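Local coordinates for trehalose-6-phosphate phosphatase related protein (Thermoplasma acidophilum, PDB 1U02) that removes the phosphate from trehalose 6-phosphate to release free trehalose, a magnesium-dependent step of trehalose biosynthesis, at residues A[141-145]-A[155-159]. Residues are numbered along the deposited sequence; the frame is centred on the assembly and turned at random.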
ATOM      1  N   PHE A 141     -22.481  -2.067   6.192  1.00 17.80           N
ATOM      2  CA  PHE A 141     -21.813  -0.824   6.554  1.00 18.66           C
ATOM      3  C   PHE A 141     -21.545   0.136   5.408  1.00 18.84           C
ATOM      4  O   PHE A 141     -21.055   1.246   5.627  1.00 20.62           O
ATOM      5  CB  PHE A 141     -20.505  -1.146   7.265  1.00 17.59           C
ATOM      6  CG  PHE A 141     -20.699  -1.728   8.630  1.00 18.88           C
ATOM      7  CD1 PHE A 141     -20.821  -0.898   9.740  1.00 20.05           C
ATOM      8  CD2 PHE A 141     -20.795  -3.105   8.804  1.00 17.30           C
ATOM      9  CE1 PHE A 141     -21.032  -1.432  11.012  1.00 21.71           C
ATOM     10  CE2 PHE A 141     -21.007  -3.652  10.066  1.00 19.72           C
ATOM     11  CZ  PHE A 141     -21.126  -2.815  11.173  1.00 22.13           C
ATOM     12  N   GLY A 142     -21.859  -0.285   4.189  1.00 18.38           N
ATOM     13  CA  GLY A 142     -21.639   0.579   3.046  1.00 18.07           C
ATOM     14  C   GLY A 142     -20.175   0.818   2.725  1.00 18.10           C
ATOM     15  O   GLY A 142     -19.785   1.927   2.355  1.00 16.37           O
ATOM     16  N   VAL A 143     -19.356  -0.216   2.881  1.00 16.61           N
ATOM     17  CA  VAL A 143     -17.945  -0.087   2.564  1.00 16.08           C
ATOM     18  C   VAL A 143     -17.635  -0.919   1.334  1.00 16.54           C
ATOM     19  O   VAL A 143     -18.495  -1.642   0.824  1.00 16.44           O
ATOM     20  CB  VAL A 143     -17.036  -0.508   3.744  1.00 15.26           C
ATOM     21  CG1 VAL A 143     -17.110   0.545   4.839  1.00 15.01           C
ATOM     22  CG2 VAL A 143     -17.461  -1.860   4.284  1.00 16.38           C
ATOM     23  N   GLU A 144     -16.398  -0.814   0.867  1.00 16.45           N
ATOM     24  CA  GLU A 144     -15.950  -1.495  -0.336  1.00 17.80           C
ATOM     25  C   GLU A 144     -15.081  -2.713  -0.041  1.00 18.27           C
ATOM     26  O   GLU A 144     -14.319  -2.726   0.931  1.00 16.72           O
ATOM     27  CB  GLU A 144     -15.197  -0.469  -1.185  1.00 20.74           C
ATOM     28  CG  GLU A 144     -14.469  -0.982  -2.407  1.00 24.97           C
ATOM     29  CD  GLU A 144     -13.793   0.159  -3.151  1.00 27.76           C
ATOM     30  OE1 GLU A 144     -14.521   1.069  -3.611  1.00 23.85           O
ATOM     31  OE2 GLU A 144     -12.545   0.154  -3.259  1.00 28.56           O
ATOM     32  N   THR A 145     -15.198  -3.736  -0.883  1.00 17.39           N
ATOM     33  CA  THR A 145     -14.427  -4.961  -0.705  1.00 18.20           C
ATOM     34  C   THR A 145     -13.340  -5.119  -1.774  1.00 17.86           C
ATOM     35  O   THR A 145     -13.601  -4.964  -2.961  1.00 17.60           O
ATOM     36  CB  THR A 145     -15.349  -6.211  -0.753  1.00 20.33           C
ATOM     37  OG1 THR A 145     -16.416  -6.064   0.195  1.00 19.76           O
ATOM     38  CG2 THR A 145     -14.568  -7.463  -0.407  1.00 18.52           C
ATOM     39  N   ARG A 155     -12.593  -1.584   2.837  1.00 13.15           N
ATOM     40  CA  ARG A 155     -11.987  -0.268   2.845  1.00 13.26           C
ATOM     41  C   ARG A 155     -12.968   0.833   2.453  1.00 12.85           C
ATOM     42  O   ARG A 155     -14.143   0.569   2.191  1.00 11.61           O
ATOM     43  CB  ARG A 155     -10.786  -0.276   1.895  1.00 15.46           C
ATOM     44  CG  ARG A 155     -11.151  -0.623   0.462  1.00 14.91           C
ATOM     45  CD  ARG A 155      -9.933  -0.871  -0.425  1.00 16.82           C
ATOM     46  NE  ARG A 155     -10.307  -0.823  -1.838  1.00 22.38           N
ATOM     47  CZ  ARG A 155      -9.484  -1.059  -2.858  1.00 24.19           C
ATOM     48  NH1 ARG A 155      -8.215  -1.373  -2.637  1.00 19.95           N
ATOM     49  NH2 ARG A 155      -9.933  -0.960  -4.104  1.00 26.44           N
ATOM     50  N   VAL A 156     -12.476   2.068   2.425  1.00 12.12           N
ATOM     51  CA  VAL A 156     -13.301   3.216   2.057  1.00 13.73           C
ATOM     52  C   VAL A 156     -13.653   3.134   0.569  1.00 13.64           C
ATOM     53  O   VAL A 156     -12.780   2.947  -0.276  1.00 13.05           O
ATOM     54  CB  VAL A 156     -12.555   4.550   2.336  1.00 13.53           C
ATOM     55  CG1 VAL A 156     -13.357   5.726   1.781  1.00 15.60           C
ATOM     56  CG2 VAL A 156     -12.346   4.723   3.833  1.00 14.21           C
ATOM     57  N   PRO A 157     -14.944   3.266   0.228  1.00 14.39           N
ATOM     58  CA  PRO A 157     -15.330   3.195  -1.184  1.00 16.43           C
ATOM     59  C   PRO A 157     -14.601   4.220  -2.067  1.00 15.69           C
ATOM     60  O   PRO A 157     -14.378   5.359  -1.660  1.00 16.42           O
ATOM     61  CB  PRO A 157     -16.840   3.449  -1.142  1.00 17.86           C
ATOM     62  CG  PRO A 157     -17.243   2.888   0.200  1.00 17.30           C
ATOM     63  CD  PRO A 157     -16.128   3.393   1.096  1.00 15.83           C
ATOM     64  N   GLY A 158     -14.211   3.793  -3.265  1.00 16.68           N
ATOM     65  CA  GLY A 158     -13.562   4.689  -4.206  1.00 17.54           C
ATOM     66  C   GLY A 158     -12.072   4.963  -4.100  1.00 19.43           C
ATOM     67  O   GLY A 158     -11.549   5.727  -4.914  1.00 19.34           O
ATOM     68  N   VAL A 159     -11.373   4.367  -3.137  1.00 18.63           N
ATOM     69  CA  VAL A 159      -9.936   4.630  -3.028  1.00 20.62           C
ATOM     70  C   VAL A 159      -9.224   4.225  -4.318  1.00 19.14           C
ATOM     71  O   VAL A 159      -9.565   3.218  -4.933  1.00 20.81           O
ATOM     72  CB  VAL A 159      -9.310   3.886  -1.823  1.00 21.02           C
ATOM     73  CG1 VAL A 159      -9.921   4.414  -0.530  1.00 23.64           C
ATOM     74  CG2 VAL A 159      -9.535   2.385  -1.943  1.00 21.33           C
TER
HETATM   75  O   HOH W   1     -11.916   1.871  -5.222  1.00 30.95           O
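At the base of the antiparallel hairpin formed by strands 144-147 and 151-155, Glu144 and Arg155 face each other as a hydrogen-bonded pair: Glu144 N donates to Arg155 O at 3.0 Å and Arg155 N to Glu144 O at 2.8 Å. Their side chains leave from the same face of the sheet. With CG anti to the backbone N (chi1 172°), Glu144 extends past the strand end and divides its carboxylate between two partners. Glu144 OE2 lies at the guanidinium edge, close to its plane, and takes a salt bridge from Arg155 NE (2.8 Å) and a bond from Arg155 NH2 (3.0 Å); the two planar groups are turned 60° apart. The N-H of Gly158, inside the type II turn Val156–Val159, meets Glu144 OE1 from above the carboxylate plane (N to OE1 2.8 Å). A water donates to both Glu144 OE2 and Val159 O. A glutamine here would probably remove this countercharge from Arg155 and be unable to accept from Arg155 and Gly158 at once. Pro157 CG rests 3.5 Å from Gly142 O, where a Schellman motif ends helix 127-141. The cross-strand ion pair thus closes the hairpin's open end in the four-stranded antiparallel sheet of a HAD-superfamily trehalose phosphatase.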